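Local structure of protein similar to metal-dependent hydrolase (Staphylococcus aureus subsp. aureus Mu50, 3ESH) at residues A[136-141]-A[164-169]; A[22-27]-A[42-47]; A[193-198]-A[243-248]; A[50-55]-A[94-99]; A[116-121]-A[158-163]. The protein is probably a metal-dependent hydrolase of the metallo-beta-lactamase superfamily, although its substrate and reaction remain undefined. One frame throughout, in Å; residues are numbered along the deposited sequence.

Interaction 1. Residues A[136-141]-A[164-169]; sequences DEWHEF and LILFEK
W138 carries the helix side of this contact, resting on L164 and L166 of strand 164-167. Two residues before it, D136 turns its carboxylate to the assembly instead, forming a salt bridge from OD1 to R231 of a second subunit. At W138 the indole swings down to the strand because CG is anti to the backbone N (chi1 177°). L164 CD2 then stands over one face, 3.8 Å from the centroid of the W138 five-membered ring and 16° off its normal, a CH-pi contact; its nearest ring atom is W138 CE2. L166 arrives at about a right angle, its CD2 3.7 Å from W138 CB, nearer the root of the side chain. H139 likewise serves the subunit interface, its NE2 hydrogen-bonded to E234 of the second subunit. The pair joins the helix and second strand of a beta-alpha-beta unit made of strand 130-134, helix 135-142 and strand 164-167; V133 of the first strand touches both W138 and L164, and 164-167 is the last strand of its sheet within the chain.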
# COMPACT_ATOMS: atom_id res chain seq x y z
N ASP A 136 8.88 1.92 -14.31
CA ASP A 136 7.71 2.77 -14.04
C ASP A 136 7.86 4.14 -14.69
O ASP A 136 6.87 4.74 -15.11
CB ASP A 136 7.49 2.92 -12.54
CG ASP A 136 7.26 1.60 -11.86
OD1 ASP A 136 6.27 0.93 -12.21
OD2 ASP A 136 8.05 1.21 -10.99
N GLU A 137 9.11 4.61 -14.78
CA GLU A 137 9.39 5.89 -15.42
C GLU A 137 8.91 5.78 -16.86
O GLU A 137 8.19 6.63 -17.35
CB GLU A 137 10.90 6.17 -15.41
CG GLU A 137 11.33 7.46 -16.11
CD GLU A 137 10.80 8.72 -15.42
OE1 GLU A 137 10.82 8.75 -14.17
OE2 GLU A 137 10.37 9.69 -16.12
N TRP A 138 9.32 4.69 -17.51
CA TRP A 138 8.96 4.43 -18.90
C TRP A 138 7.44 4.34 -19.09
O TRP A 138 6.88 4.90 -20.04
CB TRP A 138 9.63 3.14 -19.36
CG TRP A 138 9.27 2.75 -20.73
CD1 TRP A 138 8.43 1.74 -21.10
CD2 TRP A 138 9.64 3.44 -21.94
NE1 TRP A 138 8.24 1.77 -22.46
CE2 TRP A 138 8.97 2.79 -23.00
CE3 TRP A 138 10.47 4.53 -22.22
CZ2 TRP A 138 9.10 3.21 -24.33
CZ3 TRP A 138 10.60 4.95 -23.55
CH2 TRP A 138 9.91 4.29 -24.58
N HIS A 139 6.78 3.62 -18.17
CA HIS A 139 5.31 3.45 -18.21
C HIS A 139 4.59 4.80 -18.18
O HIS A 139 3.61 5.01 -18.89
CB HIS A 139 4.82 2.62 -17.03
CG HIS A 139 5.13 1.16 -17.14
ND1 HIS A 139 4.86 0.26 -16.12
CD2 HIS A 139 5.67 0.43 -18.15
CE1 HIS A 139 5.22 -0.95 -16.50
NE2 HIS A 139 5.71 -0.88 -17.72
N GLU A 140 5.07 5.71 -17.33
CA GLU A 140 4.42 7.00 -17.26
C GLU A 140 4.81 7.84 -18.47
O GLU A 140 4.03 8.66 -18.97
CB GLU A 140 4.78 7.73 -15.95
CG GLU A 140 4.20 9.14 -15.92
CD GLU A 140 4.24 9.79 -14.54
OE1 GLU A 140 5.12 9.44 -13.74
OE2 GLU A 140 3.39 10.68 -14.29
N PHE A 141 6.03 7.64 -18.96
CA PHE A 141 6.49 8.39 -20.12
C PHE A 141 5.55 8.19 -21.31
O PHE A 141 5.25 9.14 -22.04
CB PHE A 141 7.90 7.95 -20.50
CG PHE A 141 8.31 8.40 -21.86
CD1 PHE A 141 8.45 9.76 -22.13
CD2 PHE A 141 8.53 7.48 -22.88
CE1 PHE A 141 8.80 10.20 -23.41
CE2 PHE A 141 8.87 7.91 -24.17
CZ PHE A 141 9.01 9.27 -24.43
N LEU A 164 15.62 -1.12 -25.92
CA LEU A 164 15.25 -0.67 -24.59
C LEU A 164 15.31 -1.78 -23.54
O LEU A 164 14.77 -2.86 -23.74
CB LEU A 164 13.84 -0.09 -24.61
CG LEU A 164 13.36 0.53 -23.30
CD1 LEU A 164 13.89 1.97 -23.21
CD2 LEU A 164 11.85 0.54 -23.25
N ILE A 165 15.99 -1.51 -22.43
CA ILE A 165 16.09 -2.47 -21.33
C ILE A 165 15.49 -1.75 -20.10
O ILE A 165 15.82 -0.59 -19.84
CB ILE A 165 17.56 -2.87 -21.03
CG1 ILE A 165 18.12 -3.70 -22.17
CG2 ILE A 165 17.64 -3.66 -19.72
CD1 ILE A 165 17.41 -5.04 -22.39
N LEU A 166 14.62 -2.43 -19.37
CA LEU A 166 13.98 -1.85 -18.20
C LEU A 166 14.46 -2.50 -16.92
O LEU A 166 14.76 -3.69 -16.89
CB LEU A 166 12.47 -2.01 -18.29
CG LEU A 166 11.83 -1.34 -19.49
CD1 LEU A 166 10.43 -1.83 -19.68
CD2 LEU A 166 11.87 0.15 -19.31
N PHE A 167 14.51 -1.70 -15.86
CA PHE A 167 14.91 -2.18 -14.54
C PHE A 167 13.93 -1.62 -13.49
O PHE A 167 13.31 -0.56 -13.69
CB PHE A 167 16.36 -1.77 -14.25
CG PHE A 167 16.52 -0.37 -13.74
CD1 PHE A 167 16.63 -0.12 -12.39
CD2 PHE A 167 16.54 0.70 -14.62
CE1 PHE A 167 16.75 1.18 -11.90
CE2 PHE A 167 16.66 2.00 -14.16
CZ PHE A 167 16.77 2.24 -12.79
N GLU A 168 13.80 -2.34 -12.38
CA GLU A 168 12.90 -1.91 -11.32
C GLU A 168 13.57 -1.10 -10.22
O GLU A 168 13.32 0.10 -10.10
CB GLU A 168 12.16 -3.12 -10.73
CG GLU A 168 11.17 -3.72 -11.72
CD GLU A 168 10.37 -4.90 -11.16
OE1 GLU A 168 9.50 -5.42 -11.91
OE2 GLU A 168 10.61 -5.30 -10.00
N LYS A 169 14.43 -1.73 -9.42
CA LYS A 169 15.09 -1.03 -8.32
C LYS A 169 16.55 -0.65 -8.60
O LYS A 169 16.96 0.50 -8.41
CB LYS A 169 14.99 -1.86 -7.03
CG LYS A 169 15.48 -1.13 -5.79
CD LYS A 169 15.55 -2.05 -4.58
CE LYS A 169 16.42 -1.46 -3.49
NZ LYS A 169 16.68 -2.44 -2.39

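Interaction 2. Residues A[22-27]-A[42-47]; sequences AMFGVV and NQINLP
The small antiparallel sheet of strands 15-19 and 43-47 meets the short helix 20-24 here, with I44 and L46 of its second strand lying against M23 and F24. M23, built as selenomethionine, bridges both strand residues. Its CB is 4.1 Å from I44 CD1, and its CG is equally near the CD1 methyls of I44 and L46, at 4.2 Å each. Further out, M23 and L46 reach toward each other tip to tip: SE is 3.7 Å and CE 3.4 Å from L46 CD1. The chain of M23 is bent at chi2 (-67°) and again at chi3 (-64°), which curls CE back onto the leucine. The M23 side chain lies near, without touching, H110, H185 and D206, whose donor atoms face one vacant point, consistent with an empty metal site in a protein of the metallo-beta-lactamase superfamily. F24 extends the apolar patch, its CE1 4.2 Å from I44 CD1, the methyl oblique to the ring, while the ring stacks with that of H213, whose NE2 also hydrogen-bonds to M23 O. After the helix the backbone swings away through a type II' turn from F24 to V27, with positive phi at G25 and V27 N bonded to F24 O at 3.0 Å. W32 and Y36 pack on I44 from beyond the two segments.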
# COMPACT_ATOMS: atom_id res chain seq x y z
N ALA A 22 9.80 27.81 -9.41
CA ALA A 22 9.41 26.42 -9.61
C ALA A 22 10.58 25.47 -9.34
O ALA A 22 10.38 24.31 -8.92
CB ALA A 22 8.89 26.22 -11.03
N MSE A 23 11.79 25.95 -9.59
CA MSE A 23 12.98 25.13 -9.36
C MSE A 23 13.40 25.10 -7.90
O MSE A 23 14.26 24.30 -7.53
CB MSE A 23 14.16 25.63 -10.20
CG MSE A 23 14.03 25.38 -11.67
SE MSE A 23 14.10 23.49 -12.14
CE MSE A 23 15.87 23.15 -11.56
N PHE A 24 12.80 25.95 -7.06
CA PHE A 24 13.17 25.99 -5.65
C PHE A 24 12.02 25.79 -4.68
O PHE A 24 12.19 25.86 -3.46
CB PHE A 24 13.92 27.28 -5.33
CG PHE A 24 15.33 27.31 -5.84
CD1 PHE A 24 15.66 28.07 -6.96
CD2 PHE A 24 16.32 26.57 -5.21
CE1 PHE A 24 16.97 28.08 -7.44
CE2 PHE A 24 17.63 26.57 -5.68
CZ PHE A 24 17.96 27.33 -6.79
N GLY A 25 10.84 25.55 -5.24
CA GLY A 25 9.66 25.29 -4.45
C GLY A 25 9.40 26.23 -3.29
O GLY A 25 9.15 27.42 -3.48
N VAL A 26 9.45 25.69 -2.08
CA VAL A 26 9.16 26.46 -0.87
C VAL A 26 10.20 27.50 -0.47
O VAL A 26 9.90 28.39 0.31
CB VAL A 26 8.94 25.52 0.32
CG1 VAL A 26 7.87 24.50 -0.03
CG2 VAL A 26 10.26 24.85 0.73
N VAL A 27 11.41 27.41 -1.00
CA VAL A 27 12.45 28.37 -0.66
C VAL A 27 12.11 29.75 -1.20
O VAL A 27 11.99 29.94 -2.42
CB VAL A 27 13.83 27.93 -1.22
CG1 VAL A 27 14.89 28.96 -0.88
CG2 VAL A 27 14.21 26.58 -0.65
N ASN A 42 12.41 35.99 -13.83
CA ASN A 42 12.44 34.99 -12.77
C ASN A 42 12.95 33.64 -13.25
O ASN A 42 12.81 32.62 -12.56
CB ASN A 42 11.04 34.80 -12.18
CG ASN A 42 11.08 34.33 -10.73
OD1 ASN A 42 10.18 33.64 -10.25
ND2 ASN A 42 12.13 34.73 -10.01
N GLN A 43 13.55 33.62 -14.43
CA GLN A 43 14.08 32.39 -15.00
C GLN A 43 15.54 32.23 -14.65
O GLN A 43 16.29 33.21 -14.68
CB GLN A 43 13.97 32.40 -16.53
CG GLN A 43 12.65 32.90 -17.10
CD GLN A 43 12.67 32.96 -18.62
OE1 GLN A 43 13.44 33.72 -19.21
NE2 GLN A 43 11.82 32.16 -19.26
N ILE A 44 15.96 31.01 -14.31
CA ILE A 44 17.37 30.75 -14.02
C ILE A 44 17.86 29.88 -15.16
O ILE A 44 17.09 29.12 -15.74
CB ILE A 44 17.59 30.02 -12.67
CG1 ILE A 44 17.08 28.59 -12.75
CG2 ILE A 44 16.93 30.82 -11.54
CD1 ILE A 44 17.47 27.72 -11.56
N ASN A 45 19.15 29.98 -15.49
CA ASN A 45 19.71 29.23 -16.60
C ASN A 45 20.13 27.83 -16.23
O ASN A 45 20.96 27.63 -15.34
CB ASN A 45 20.91 29.97 -17.18
CG ASN A 45 21.34 29.39 -18.50
OD1 ASN A 45 20.57 29.40 -19.47
ND2 ASN A 45 22.57 28.87 -18.56
N LEU A 46 19.56 26.85 -16.93
CA LEU A 46 19.86 25.45 -16.67
C LEU A 46 20.38 24.69 -17.87
O LEU A 46 19.62 24.29 -18.75
CB LEU A 46 18.63 24.71 -16.15
CG LEU A 46 18.03 25.08 -14.79
CD1 LEU A 46 16.74 24.30 -14.63
CD2 LEU A 46 19.00 24.77 -13.65
N PRO A 47 21.70 24.47 -17.94
CA PRO A 47 22.26 23.73 -19.06
C PRO A 47 21.67 22.31 -19.05
O PRO A 47 21.29 21.79 -18.00
CB PRO A 47 23.76 23.69 -18.76
CG PRO A 47 23.98 24.92 -17.97
CD PRO A 47 22.77 25.00 -17.07

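Interaction 3. Residues A[193-198]-A[243-248]; sequences TIESQG and QQYWFL
With chi1 at -45° in I194 and -54° in L248, both side chains set CG1 or CG anti to the carbonyl carbon, and their CD1 methyls meet 4.0 Å apart, the two chains crossing at about a right angle. The contact spans one strand of a mixed beta-sheet: 190-196 and 246-248 both neighbour strand 199-203, so they pack as next-but-one strands and share no backbone bonding. I194 and L248 also lie against I8 of strand 6-10, which places this pair between the two sheets of the metallo-beta-lactamase sandwich. Y245 occupies the other face of the sheet together with T193 and E195. There T193 CG2 approaches Y245 CE2 obliquely at 4.3 Å, and F240 of helix 226-242 touches both residues. That helix ends just before, in a Schellman motif with Q244 at positive phi, and the chain then turns so that Y245 can fold back onto the sheet. The E195 carboxylate is engaged elsewhere, its OE2 forming a salt bridge with K200 NZ, and its plane is tilted 47° to the tyrosine ring. The phenolic Y245 OH stands 3.8 Å from E195 CD.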
# COMPACT_ATOMS: atom_id res chain seq x y z
N THR A 193 25.63 5.91 -10.00
CA THR A 193 26.91 6.00 -9.32
C THR A 193 28.01 5.36 -10.17
O THR A 193 27.76 4.37 -10.87
CB THR A 193 26.88 5.29 -7.95
OG1 THR A 193 26.46 3.93 -8.12
CG2 THR A 193 25.92 5.99 -7.00
N ILE A 194 29.21 5.93 -10.11
CA ILE A 194 30.35 5.43 -10.86
C ILE A 194 31.48 5.13 -9.89
O ILE A 194 31.82 5.96 -9.06
CB ILE A 194 30.82 6.48 -11.87
CG1 ILE A 194 29.62 7.07 -12.60
CG2 ILE A 194 31.76 5.86 -12.88
CD1 ILE A 194 29.95 8.22 -13.52
N GLU A 195 32.07 3.94 -10.00
CA GLU A 195 33.18 3.55 -9.13
C GLU A 195 34.26 2.79 -9.88
O GLU A 195 33.96 1.82 -10.56
CB GLU A 195 32.67 2.70 -7.97
CG GLU A 195 31.91 3.46 -6.89
CD GLU A 195 31.27 2.55 -5.85
OE1 GLU A 195 30.11 2.11 -6.06
OE2 GLU A 195 31.92 2.26 -4.82
N SER A 196 35.50 3.24 -9.76
CA SER A 196 36.65 2.61 -10.40
C SER A 196 37.80 2.81 -9.43
O SER A 196 37.99 3.92 -8.93
CB SER A 196 36.97 3.26 -11.75
OG SER A 196 37.89 2.48 -12.49
N GLN A 197 38.58 1.77 -9.16
CA GLN A 197 39.67 1.88 -8.20
C GLN A 197 38.99 2.27 -6.89
O GLN A 197 37.97 1.68 -6.52
CB GLN A 197 40.66 2.98 -8.59
CG GLN A 197 41.88 2.51 -9.35
CD GLN A 197 41.52 1.78 -10.63
OE1 GLN A 197 41.01 0.66 -10.59
NE2 GLN A 197 41.77 2.42 -11.76
N GLY A 198 39.52 3.27 -6.21
CA GLY A 198 38.91 3.70 -4.97
C GLY A 198 38.04 4.93 -5.17
O GLY A 198 37.32 5.34 -4.26
N GLN A 243 31.77 9.30 2.12
CA GLN A 243 32.55 8.41 1.27
C GLN A 243 33.41 9.15 0.26
O GLN A 243 34.04 8.53 -0.60
CB GLN A 243 31.61 7.45 0.54
CG GLN A 243 30.93 6.46 1.46
CD GLN A 243 31.88 5.40 1.95
OE1 GLN A 243 32.32 4.56 1.16
NE2 GLN A 243 32.21 5.42 3.23
N GLN A 244 33.43 10.47 0.37
CA GLN A 244 34.23 11.31 -0.51
C GLN A 244 33.89 11.16 -1.99
O GLN A 244 34.78 11.04 -2.84
CB GLN A 244 35.72 11.04 -0.29
CG GLN A 244 36.20 11.35 1.11
CD GLN A 244 37.68 11.73 1.16
OE1 GLN A 244 38.26 11.89 2.23
NE2 GLN A 244 38.29 11.87 -0.02
N TYR A 245 32.60 11.19 -2.29
CA TYR A 245 32.12 11.08 -3.66
C TYR A 245 32.20 12.40 -4.40
O TYR A 245 32.17 13.48 -3.80
CB TYR A 245 30.65 10.66 -3.69
CG TYR A 245 30.38 9.18 -3.76
CD1 TYR A 245 30.63 8.34 -2.68
CD2 TYR A 245 29.80 8.63 -4.90
CE1 TYR A 245 30.30 6.99 -2.73
CE2 TYR A 245 29.46 7.29 -4.96
CZ TYR A 245 29.71 6.48 -3.87
OH TYR A 245 29.33 5.16 -3.93
N TRP A 246 32.32 12.32 -5.72
CA TRP A 246 32.32 13.49 -6.57
C TRP A 246 30.87 13.60 -7.01
O TRP A 246 30.28 12.61 -7.44
CB TRP A 246 33.19 13.28 -7.81
CG TRP A 246 34.61 13.64 -7.64
CD1 TRP A 246 35.65 12.81 -7.32
CD2 TRP A 246 35.17 14.95 -7.77
NE1 TRP A 246 36.82 13.52 -7.25
CE2 TRP A 246 36.55 14.84 -7.52
CE3 TRP A 246 34.64 16.20 -8.07
CZ2 TRP A 246 37.41 15.94 -7.57
CZ3 TRP A 246 35.49 17.30 -8.12
CH2 TRP A 246 36.87 17.16 -7.87
N PHE A 247 30.29 14.78 -6.88
CA PHE A 247 28.91 14.96 -7.29
C PHE A 247 28.91 15.55 -8.69
O PHE A 247 29.47 16.62 -8.91
CB PHE A 247 28.18 15.90 -6.33
CG PHE A 247 27.80 15.26 -5.02
CD1 PHE A 247 26.56 14.66 -4.86
CD2 PHE A 247 28.67 15.27 -3.94
CE1 PHE A 247 26.19 14.08 -3.66
CE2 PHE A 247 28.32 14.70 -2.72
CZ PHE A 247 27.07 14.10 -2.58
N LEU A 248 28.32 14.83 -9.63
CA LEU A 248 28.24 15.28 -11.02
C LEU A 248 26.90 15.96 -11.27
O LEU A 248 25.86 15.54 -10.75
CB LEU A 248 28.41 14.10 -11.97
CG LEU A 248 29.65 13.23 -11.77
CD1 LEU A 248 29.72 12.15 -12.85
CD2 LEU A 248 30.89 14.10 -11.82

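Interaction 4. Residues A[50-55]-A[94-99]; sequences PILIQT and YNLTPK
L96 reaches from its loop to the side chains of L52 and Q54 on strand 51-54. From CB, which points at the strand, chi1 of -65° puts CG beside the backbone N, and there L96 CG lies 3.9 Å from Q54 NE2. The chain then forks. L96 CD2 stays close to the same amide nitrogen, 4.0 Å from Q54 NE2, whereas L96 CD1 touches two residues: it is 3.3 Å from Q54 NE2, and it meets L52 CD2 tip to tip at 3.9 Å. Methyl against amide is not a polar match, and the Q54 nitrogen finds its hydrogen-bond partner in N59 OD1 of the adjacent strand 59-61. The loop is launched by a Schellman motif that closes helix 87-92, with N95 at positive phi and L96 N bonded back to L91 O. This turn presents Y94 and L96, on either side of N95, to the side chains of L52 and Q54 on one face of a strand flanked by 6-10 and 59-61. Y94 covers L52 from the helix end. The two side chains slide past each other in opposite directions, and L52 CD2 sits over one face of the ring, 4.1 Å from Y94 CD1. H9 of strand 6-10 meets the same tyrosine, their ring planes at about 40°, and I61 packs on L52.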
# COMPACT_ATOMS: atom_id res chain seq x y z
N PRO A 50 24.56 16.35 -21.22
CA PRO A 50 24.72 14.93 -20.89
C PRO A 50 26.11 14.59 -20.36
O PRO A 50 27.07 15.31 -20.61
CB PRO A 50 24.41 14.24 -22.21
CG PRO A 50 23.33 15.13 -22.76
CD PRO A 50 23.93 16.51 -22.54
N ILE A 51 26.21 13.50 -19.61
CA ILE A 51 27.47 13.08 -19.03
C ILE A 51 28.07 11.89 -19.78
O ILE A 51 27.51 10.80 -19.76
CB ILE A 51 27.28 12.71 -17.54
CG1 ILE A 51 26.78 13.94 -16.78
CG2 ILE A 51 28.58 12.18 -16.94
CD1 ILE A 51 26.49 13.70 -15.31
N LEU A 52 29.20 12.12 -20.43
CA LEU A 52 29.89 11.07 -21.17
C LEU A 52 30.76 10.24 -20.24
O LEU A 52 31.63 10.77 -19.55
CB LEU A 52 30.77 11.67 -22.27
CG LEU A 52 31.68 10.68 -23.03
CD1 LEU A 52 30.83 9.58 -23.66
CD2 LEU A 52 32.48 11.42 -24.10
N ILE A 53 30.51 8.94 -20.21
CA ILE A 53 31.28 8.03 -19.36
C ILE A 53 32.00 7.01 -20.23
O ILE A 53 31.35 6.28 -20.97
CB ILE A 53 30.39 7.22 -18.41
CG1 ILE A 53 29.56 8.15 -17.53
CG2 ILE A 53 31.25 6.29 -17.58
CD1 ILE A 53 28.66 7.41 -16.56
N GLN A 54 33.33 6.96 -20.13
CA GLN A 54 34.10 6.00 -20.91
C GLN A 54 34.89 5.04 -20.04
O GLN A 54 35.75 5.46 -19.28
CB GLN A 54 35.07 6.73 -21.85
CG GLN A 54 34.39 7.44 -23.00
CD GLN A 54 35.35 8.21 -23.89
OE1 GLN A 54 35.88 9.25 -23.51
NE2 GLN A 54 35.58 7.69 -25.08
N THR A 55 34.58 3.76 -20.14
CA THR A 55 35.30 2.75 -19.39
C THR A 55 36.27 2.16 -20.40
O THR A 55 36.24 2.53 -21.57
CB THR A 55 34.37 1.63 -18.87
OG1 THR A 55 33.87 0.87 -19.98
CG2 THR A 55 33.20 2.23 -18.11
N TYR A 94 36.23 14.03 -28.61
CA TYR A 94 36.76 12.85 -27.93
C TYR A 94 36.93 11.68 -28.89
O TYR A 94 37.07 10.54 -28.47
CB TYR A 94 35.84 12.42 -26.77
CG TYR A 94 35.62 13.52 -25.75
CD1 TYR A 94 34.56 14.42 -25.89
CD2 TYR A 94 36.52 13.71 -24.70
CE1 TYR A 94 34.40 15.48 -25.01
CE2 TYR A 94 36.37 14.77 -23.82
CZ TYR A 94 35.32 15.66 -23.98
OH TYR A 94 35.20 16.73 -23.13
N ASN A 95 36.91 11.99 -30.18
CA ASN A 95 37.07 10.97 -31.22
C ASN A 95 35.95 9.94 -31.16
O ASN A 95 36.20 8.73 -31.28
CB ASN A 95 38.43 10.30 -31.08
CG ASN A 95 39.48 10.92 -31.99
OD1 ASN A 95 39.45 10.73 -33.21
ND2 ASN A 95 40.41 11.68 -31.40
N LEU A 96 34.73 10.42 -30.98
CA LEU A 96 33.55 9.57 -30.91
C LEU A 96 32.45 10.09 -31.83
O LEU A 96 32.39 11.28 -32.14
CB LEU A 96 33.04 9.50 -29.48
CG LEU A 96 33.95 8.84 -28.44
CD1 LEU A 96 33.30 8.95 -27.07
CD2 LEU A 96 34.18 7.38 -28.79
N THR A 97 31.58 9.18 -32.25
CA THR A 97 30.45 9.49 -33.12
C THR A 97 29.19 8.92 -32.48
O THR A 97 29.26 7.93 -31.76
CB THR A 97 30.63 8.82 -34.50
OG1 THR A 97 31.51 9.62 -35.30
CG2 THR A 97 29.30 8.65 -35.22
N PRO A 98 28.04 9.56 -32.72
CA PRO A 98 26.76 9.11 -32.17
C PRO A 98 26.48 7.72 -32.74
O PRO A 98 25.44 7.49 -33.38
CB PRO A 98 25.77 10.15 -32.71
CG PRO A 98 26.60 11.39 -32.77
CD PRO A 98 27.89 10.88 -33.36
N LYS A 99 27.40 6.80 -32.51
CA LYS A 99 27.29 5.46 -33.04
C LYS A 99 28.28 4.57 -32.29
O LYS A 99 28.21 3.34 -32.35
CB LYS A 99 27.62 5.51 -34.54
CG LYS A 99 27.29 4.26 -35.32
CD LYS A 99 27.33 4.50 -36.82
CE LYS A 99 26.24 5.48 -37.25
NZ LYS A 99 26.18 5.62 -38.73

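Interaction 5. Residues A[116-121]-A[158-163]; sequences GLTDQA and GDYSNK
The Y160 ring is covered on both faces and touched at its edge. Over one face stands L117 CD1, 4.1 Å from the Y160 ring centroid and 17° off its normal, a CH-pi contact. The opposite face carries a backbone oxygen, G158 O, 3.6 Å above the plane and toward the rim. At the edge, near the ring plane, lies T118 CG2, whose nearest ring atom is Y160 CD2. L117 also brings its CB to 3.8 Å from Y160 CE2, so the leucine meets the ring at its root as well as its tip. With chi1 at 63°, Y160 CG sits between the backbone N and the carbonyl carbon, which brings the ring over the carbonyl oxygen of G158. G158 has no side chain, and its CA comes to 4.0 Å from T118 CG2. Its oxygen also accepts S161 N, at 2.6 Å, in the short 3-10 turn. Two loops of the metallo-beta-lactamase domain are joined in this way, one after helix 111-114 and one before strand 164-167. Cohesion between them therefore rests on apolar and CH-pi contacts, while the hydroxyls bond to partners outside the contact, Y160 OH within its own loop to N156 O and T118 OG1 to K70 NZ.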
# COMPACT_ATOMS: atom_id res chain seq x y z
N GLY A 116 16.68 14.95 -26.89
CA GLY A 116 17.79 14.67 -27.78
C GLY A 116 18.02 13.19 -28.07
O GLY A 116 19.08 12.83 -28.57
N LEU A 117 17.04 12.35 -27.77
CA LEU A 117 17.16 10.91 -28.01
C LEU A 117 16.91 10.53 -29.47
O LEU A 117 17.41 9.51 -29.95
CB LEU A 117 16.22 10.11 -27.10
CG LEU A 117 16.74 9.83 -25.69
CD1 LEU A 117 15.70 9.02 -24.91
CD2 LEU A 117 18.07 9.09 -25.79
N THR A 118 16.12 11.33 -30.17
CA THR A 118 15.82 11.06 -31.56
C THR A 118 15.83 12.36 -32.35
O THR A 118 15.76 13.44 -31.78
CB THR A 118 14.42 10.46 -31.73
OG1 THR A 118 13.44 11.44 -31.37
CG2 THR A 118 14.26 9.22 -30.86
N ASP A 119 15.94 12.25 -33.66
CA ASP A 119 15.90 13.43 -34.51
C ASP A 119 14.43 13.46 -34.93
O ASP A 119 13.62 12.73 -34.41
CB ASP A 119 16.78 13.23 -35.77
CG ASP A 119 16.51 11.90 -36.48
OD1 ASP A 119 15.34 11.56 -36.70
OD2 ASP A 119 17.48 11.20 -36.85
N GLN A 120 14.11 14.36 -35.85
CA GLN A 120 12.71 14.46 -36.33
C GLN A 120 12.36 13.22 -37.13
O GLN A 120 13.20 12.69 -37.87
CB GLN A 120 12.55 15.63 -37.20
CG GLN A 120 13.29 16.74 -36.60
CD GLN A 120 14.39 17.15 -37.49
OE1 GLN A 120 15.36 16.38 -37.77
NE2 GLN A 120 14.29 18.39 -37.99
N ALA A 121 11.09 12.84 -37.12
CA ALA A 121 10.75 11.62 -37.82
C ALA A 121 11.10 10.52 -36.78
O ALA A 121 11.22 9.35 -37.13
CB ALA A 121 11.59 11.40 -39.07
N GLY A 158 10.62 6.82 -30.17
CA GLY A 158 11.45 6.48 -31.31
C GLY A 158 12.25 5.19 -31.32
O GLY A 158 12.31 4.47 -30.32
N ASP A 159 12.87 4.93 -32.47
CA ASP A 159 13.70 3.75 -32.75
C ASP A 159 14.51 3.20 -31.59
O ASP A 159 14.69 1.99 -31.48
CB ASP A 159 14.70 4.05 -33.88
CG ASP A 159 14.08 4.01 -35.24
OD1 ASP A 159 13.03 4.67 -35.43
OD2 ASP A 159 14.63 3.33 -36.12
N TYR A 160 15.02 4.10 -30.76
CA TYR A 160 15.82 3.69 -29.62
C TYR A 160 15.03 2.69 -28.80
O TYR A 160 15.61 1.77 -28.22
CB TYR A 160 16.23 4.89 -28.76
CG TYR A 160 15.08 5.65 -28.12
CD1 TYR A 160 14.48 5.21 -26.95
CD2 TYR A 160 14.60 6.82 -28.70
CE1 TYR A 160 13.43 5.91 -26.37
CE2 TYR A 160 13.56 7.53 -28.14
CZ TYR A 160 12.98 7.07 -26.97
OH TYR A 160 11.95 7.79 -26.42
N SER A 161 13.71 2.86 -28.76
CA SER A 161 12.88 1.95 -27.99
C SER A 161 13.07 0.50 -28.42
O SER A 161 12.55 -0.40 -27.78
CB SER A 161 11.40 2.33 -28.09
OG SER A 161 10.86 1.92 -29.33
N ASN A 162 13.81 0.28 -29.51
CA ASN A 162 14.07 -1.08 -30.00
C ASN A 162 15.04 -1.80 -29.08
O ASN A 162 14.86 -2.97 -28.80
CB ASN A 162 14.66 -1.05 -31.42
CG ASN A 162 13.61 -0.71 -32.48
OD1 ASN A 162 12.54 -1.32 -32.53
ND2 ASN A 162 13.93 0.26 -33.34
N LYS A 163 16.08 -1.10 -28.63
CA LYS A 163 17.08 -1.70 -27.76
C LYS A 163 16.88 -1.23 -26.32
O LYS A 163 17.84 -0.99 -25.58
CB LYS A 163 18.48 -1.33 -28.24
CG LYS A 163 18.74 -1.70 -29.69
CD LYS A 163 20.23 -1.76 -29.98
CE LYS A 163 20.49 -2.01 -31.45
NZ LYS A 163 19.95 -0.91 -32.31

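Five contacts follow one another along the chain, mostly in series. Interaction 2 closes the first loop, tying helix 20-24 to strand 43-47; interaction 4 opens directly after it and returns the loop beyond helix 87-92 to strand 51-54. Interactions 5 and 1 then cross, their segments alternating as 116-121, 136-141, 158-163 and 164-169, and they touch where W138 and F141 meet Y160. Interaction 3 closes last, bringing 243-248 back to 193-198 in the second large sheet. Interactions 1 and 4 both reach the first large sheet, and I53 and I51 of interaction 4 pack on I194 and L248 of interaction 3, joining the two sheets.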